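Long-range contacts in alpha-n-acetylglucosaminidase family protein (Clostridium perfringens, PDB 4A41), which binds galactose as a family 32 carbohydrate-binding module of a family 89 glycoside hydrolase, an alpha-N-acetylglucosaminidase: residues 99-104 with 143-148; 70-75 with 139-144. All coordinates share one frame; numbering follows the deposited sequence.

Interaction 1. Residues 99-104 with 143-148; sequences ITKYEL and VALEGV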
# COMPACT_ATOMS: atom_id res chain seq x y z
N ILE A 99 7.59 2.38 5.07
CA ILE A 99 7.93 1.02 4.70
C ILE A 99 9.35 0.99 4.11
O ILE A 99 9.64 1.76 3.19
CB ILE A 99 6.89 0.44 3.71
CG1 ILE A 99 5.53 0.34 4.38
CG2 ILE A 99 7.37 -0.93 3.16
CD1 ILE A 99 4.36 0.09 3.40
N THR A 100 10.20 0.12 4.64
CA THR A 100 11.60 0.12 4.20
C THR A 100 12.03 -1.18 3.54
O THR A 100 13.08 -1.24 2.92
CB THR A 100 12.54 0.43 5.37
OG1 THR A 100 12.27 -0.49 6.42
CG2 THR A 100 12.32 1.89 5.85
N LYS A 101 11.21 -2.23 3.68
CA LYS A 101 11.45 -3.45 2.92
C LYS A 101 10.08 -3.97 2.47
O LYS A 101 9.17 -4.15 3.28
CB LYS A 101 12.18 -4.50 3.77
CG LYS A 101 12.64 -5.71 2.95
CD LYS A 101 13.31 -6.77 3.82
CE LYS A 101 14.04 -7.74 2.90
NZ LYS A 101 14.84 -8.80 3.58
N TYR A 102 9.94 -4.19 1.17
CA TYR A 102 8.60 -4.44 0.59
C TYR A 102 8.64 -5.57 -0.43
O TYR A 102 9.71 -5.93 -0.97
CB TYR A 102 8.08 -3.18 -0.14
CG TYR A 102 8.92 -2.86 -1.35
CD1 TYR A 102 8.67 -3.45 -2.61
CD2 TYR A 102 10.02 -2.03 -1.23
CE1 TYR A 102 9.53 -3.18 -3.71
CE2 TYR A 102 10.85 -1.75 -2.30
CZ TYR A 102 10.61 -2.32 -3.53
OH TYR A 102 11.48 -1.99 -4.56
N GLU A 103 7.45 -6.11 -0.71
CA GLU A 103 7.17 -6.87 -1.94
C GLU A 103 5.90 -6.28 -2.53
O GLU A 103 5.02 -5.80 -1.78
CB GLU A 103 6.98 -8.35 -1.63
CG GLU A 103 8.18 -8.94 -0.94
CD GLU A 103 8.14 -10.44 -0.83
OE1 GLU A 103 7.14 -11.11 -1.20
OE2 GLU A 103 9.15 -10.98 -0.31
N LEU A 104 5.80 -6.32 -3.85
CA LEU A 104 4.56 -5.99 -4.55
C LEU A 104 4.08 -7.26 -5.24
O LEU A 104 4.86 -7.90 -5.96
CB LEU A 104 4.80 -4.86 -5.55
CG LEU A 104 3.49 -4.26 -6.06
CD1 LEU A 104 2.80 -3.34 -5.04
CD2 LEU A 104 3.73 -3.51 -7.35
N VAL A 143 3.12 -5.55 0.29
CA VAL A 143 3.54 -6.28 1.50
C VAL A 143 4.67 -5.49 2.18
O VAL A 143 5.73 -5.23 1.61
CB VAL A 143 4.04 -7.71 1.18
CG1 VAL A 143 4.42 -8.44 2.46
CG2 VAL A 143 3.01 -8.50 0.38
N ALA A 144 4.40 -5.07 3.41
CA ALA A 144 5.43 -4.45 4.28
C ALA A 144 6.15 -5.50 5.11
O ALA A 144 5.58 -6.04 6.05
CB ALA A 144 4.77 -3.42 5.21
N LEU A 145 7.38 -5.80 4.71
CA LEU A 145 8.20 -6.78 5.44
C LEU A 145 8.82 -6.11 6.64
O LEU A 145 8.95 -6.72 7.72
CB LEU A 145 9.30 -7.34 4.54
CG LEU A 145 8.82 -8.18 3.34
CD1 LEU A 145 9.98 -8.66 2.49
CD2 LEU A 145 7.92 -9.32 3.77
N GLU A 146 9.21 -4.85 6.44
CA GLU A 146 9.82 -4.03 7.51
C GLU A 146 9.35 -2.60 7.36
O GLU A 146 9.16 -2.13 6.23
CB GLU A 146 11.35 -4.08 7.46
CG GLU A 146 11.88 -5.51 7.60
CD GLU A 146 13.39 -5.64 7.61
OE1 GLU A 146 14.13 -4.64 7.49
OE2 GLU A 146 13.85 -6.80 7.77
N GLY A 147 9.18 -1.91 8.49
CA GLY A 147 8.84 -0.50 8.46
C GLY A 147 9.27 0.18 9.73
O GLY A 147 9.56 -0.50 10.73
N VAL A 148 9.30 1.50 9.69
CA VAL A 148 9.84 2.26 10.84
C VAL A 148 9.02 1.96 12.10
O VAL A 148 7.79 2.04 12.10
CB VAL A 148 9.89 3.76 10.54
CG1 VAL A 148 10.23 4.53 11.83
CG2 VAL A 148 10.92 4.09 9.45
O HOH W 1 14.26 -2.30 6.45
O HOH W 2 15.73 -7.75 6.06
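Two classic beta bulges mark this antiparallel pairing in the beta-sandwich of a family 32 carbohydrate-binding module, where Thr100 and Lys101 face Glu146, and Leu145 and Glu146 face Lys101. Each bulge turns on one carbonyl oxygen that takes two amides. Glu146 O receives Thr100 N at 2.9 Å and, less closely, Lys101 N; both stand above the same face of its carbonyl plane. Lys101 O receives Leu145 N at 2.8 Å and Glu146 N at 3.2 Å, again from one face. Beyond the bulges the ladder is regular. Glu103 and Val143 form a hydrogen-bonded pair, with Glu103 N in the plane of the Val143 carbonyl, on a lone pair.

One face carries Ile99, Tyr102 and Ala144. Ile99 CG1 packs 3.9 Å from Ala144 CB, and the Tyr102 ring stacks on Trp121. The other face is more polar. Lys101, with CG anti to the backbone N (chi1 -171°), extends past Glu146, CB to CB 3.8 Å. From the corner, Leu145 reaches Glu103, its CD1 3.7 Å from Glu103 OE2, while Glu103 OE1 bonds to His105. Lys101 NZ and Glu146 OE2 are 4.7 Å apart, too far for direct contact. A water donates to Glu146 OE2 and accepts from Lys101 NZ. A second water joins Glu146 OE1 to Thr100 OG1. The carboxylate is thus tied to segment 99-104 through solvent at both oxygens.

Interaction 2. Residues 70-75 with 139-144; sequences PQSITL and HVKLVA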
# COMPACT_ATOMS: atom_id res chain seq x y z
N PRO A 70 5.29 -9.30 8.92
CA PRO A 70 4.67 -8.67 7.73
C PRO A 70 3.17 -8.43 7.84
O PRO A 70 2.43 -9.20 8.48
CB PRO A 70 4.94 -9.69 6.61
CG PRO A 70 6.09 -10.52 7.11
CD PRO A 70 5.84 -10.64 8.59
N GLN A 71 2.74 -7.29 7.28
CA GLN A 71 1.34 -7.07 7.05
C GLN A 71 1.25 -6.43 5.67
O GLN A 71 2.26 -5.98 5.13
CB GLN A 71 0.72 -6.11 8.06
CG GLN A 71 0.73 -6.59 9.54
CD GLN A 71 -0.15 -7.80 9.84
OE1 GLN A 71 -1.17 -8.07 9.16
NE2 GLN A 71 0.21 -8.52 10.90
N SER A 72 0.06 -6.46 5.09
CA SER A 72 -0.13 -5.99 3.72
C SER A 72 -1.43 -5.21 3.53
O SER A 72 -2.35 -5.29 4.34
CB SER A 72 -0.10 -7.17 2.74
OG SER A 72 -1.21 -8.04 2.94
N ILE A 73 -1.48 -4.47 2.42
CA ILE A 73 -2.69 -3.76 1.99
C ILE A 73 -2.94 -4.16 0.54
O ILE A 73 -2.01 -4.16 -0.27
CB ILE A 73 -2.58 -2.22 2.22
CG1 ILE A 73 -3.81 -1.48 1.69
CG2 ILE A 73 -1.30 -1.63 1.56
CD1 ILE A 73 -3.99 -0.08 2.24
N THR A 74 -4.18 -4.51 0.25
CA THR A 74 -4.57 -4.92 -1.12
C THR A 74 -5.55 -3.91 -1.72
O THR A 74 -6.54 -3.53 -1.07
CB THR A 74 -5.22 -6.32 -1.10
OG1 THR A 74 -4.26 -7.26 -0.63
CG2 THR A 74 -5.66 -6.72 -2.51
N LEU A 75 -5.27 -3.51 -2.96
CA LEU A 75 -6.19 -2.69 -3.71
C LEU A 75 -6.86 -3.54 -4.77
O LEU A 75 -6.18 -4.07 -5.67
CB LEU A 75 -5.42 -1.53 -4.36
CG LEU A 75 -4.56 -0.68 -3.42
CD1 LEU A 75 -3.94 0.45 -4.25
CD2 LEU A 75 -5.35 -0.16 -2.20
N HIS A 139 -6.07 -7.05 -8.76
CA HIS A 139 -5.72 -6.69 -7.38
C HIS A 139 -4.23 -6.48 -7.32
O HIS A 139 -3.46 -7.22 -7.96
CB HIS A 139 -6.03 -7.82 -6.38
CG HIS A 139 -7.48 -8.17 -6.27
ND1 HIS A 139 -8.18 -8.80 -7.27
CD2 HIS A 139 -8.35 -8.03 -5.24
CE1 HIS A 139 -9.43 -8.99 -6.88
NE2 HIS A 139 -9.56 -8.52 -5.65
N VAL A 140 -3.81 -5.51 -6.51
CA VAL A 140 -2.40 -5.26 -6.20
C VAL A 140 -2.21 -5.23 -4.70
O VAL A 140 -2.96 -4.55 -4.00
CB VAL A 140 -1.93 -3.91 -6.82
CG1 VAL A 140 -0.48 -3.60 -6.45
CG2 VAL A 140 -2.11 -3.93 -8.32
N LYS A 141 -1.21 -5.96 -4.22
CA LYS A 141 -0.97 -6.10 -2.78
C LYS A 141 0.42 -5.57 -2.49
O LYS A 141 1.44 -6.03 -3.03
CB LYS A 141 -1.11 -7.56 -2.32
CG LYS A 141 -0.73 -7.75 -0.84
CD LYS A 141 -0.65 -9.23 -0.41
CE LYS A 141 -1.96 -9.97 -0.62
NZ LYS A 141 -1.79 -11.35 -0.01
N LEU A 142 0.47 -4.59 -1.61
CA LEU A 142 1.75 -4.10 -1.09
C LEU A 142 2.05 -4.76 0.27
O LEU A 142 1.28 -4.60 1.23
CB LEU A 142 1.76 -2.57 -0.92
CG LEU A 142 3.05 -1.99 -0.31
CD1 LEU A 142 4.26 -2.21 -1.19
CD2 LEU A 142 2.82 -0.48 -0.05
N VAL A 143 3.12 -5.55 0.29
CA VAL A 143 3.54 -6.28 1.50
C VAL A 143 4.67 -5.49 2.18
O VAL A 143 5.73 -5.23 1.61
CB VAL A 143 4.04 -7.71 1.18
CG1 VAL A 143 4.42 -8.44 2.46
CG2 VAL A 143 3.01 -8.50 0.38
N ALA A 144 4.40 -5.07 3.41
CA ALA A 144 5.43 -4.45 4.28
C ALA A 144 6.15 -5.50 5.11
O ALA A 144 5.58 -6.04 6.05
CB ALA A 144 4.77 -3.42 5.21
O HOH W 3 -0.81 -10.74 2.91
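Lys141 lies across Ser72 and Thr74 with the aliphatic part of its side chain. CG leaves anti to the backbone N (chi1 174°), and the bend at chi3 (-59°) keeps CE beside Thr74 OG1, at 3.6 Å. Lys141 CD comes equally near Ser72 OG. A water accepts from Lys141 NZ and also bonds to Ser72 OG at 2.7 Å. The ammonium group also makes a cation-pi contact with Phe113. Further along this face, Thr74 CG2 meets the His139 ring at its edge, near the ring plane, 4.1 Å from CD2.

Strand 139-144 is the middle strand of the five-stranded antiparallel sheet of the beta-sandwich, and strand 71-77 is its neighbour. Amides and carbonyls pair in both directions for Ile73 with Leu142 and Leu75 with Val140. Val140 O takes Leu75 N at 2.7 Å. At the other end, the bond from Gln71 N to Ala144 O is weak, and Gln71 OE1 is hydrogen-bonded to Thr35 OG1.

On the opposite face, Ile73, Leu75, Val140 and Leu142 form an apolar patch, with Gln71 at its end. Ile73 CG2 approaches Leu142 CB at 4.0 Å with the two side chains oblique to each other, while the end of Ile73 leads away. Ile73, Leu75 and Leu142 all touch Leu157 on strand 153-160 of the second sheet.

How the interactions relate
Interactions 1 and 2 meet on strand 139-144, with Val143 and Ala144 common to both. Residues 102-104 of interaction 1 pair along one edge of this strand, and strand 71-77 pairs along the other. Interaction 1 then continues round the corner, where 99-100 runs beside 146-147. The centres of the contacts are about 9 Å apart. Their apolar side chains merge: Leu104 CD1 is 3.6 Å from Val140 CG1, and Ile99 CD1 is 3.8 Å from Leu142 CD2. Interaction 1 reaches closer to the sugar, with the Val148 side chain about 8 Å from the bound galactose. Interaction 2 comes closer to the calcium ion, about 9 Å from the Ile73 side chain.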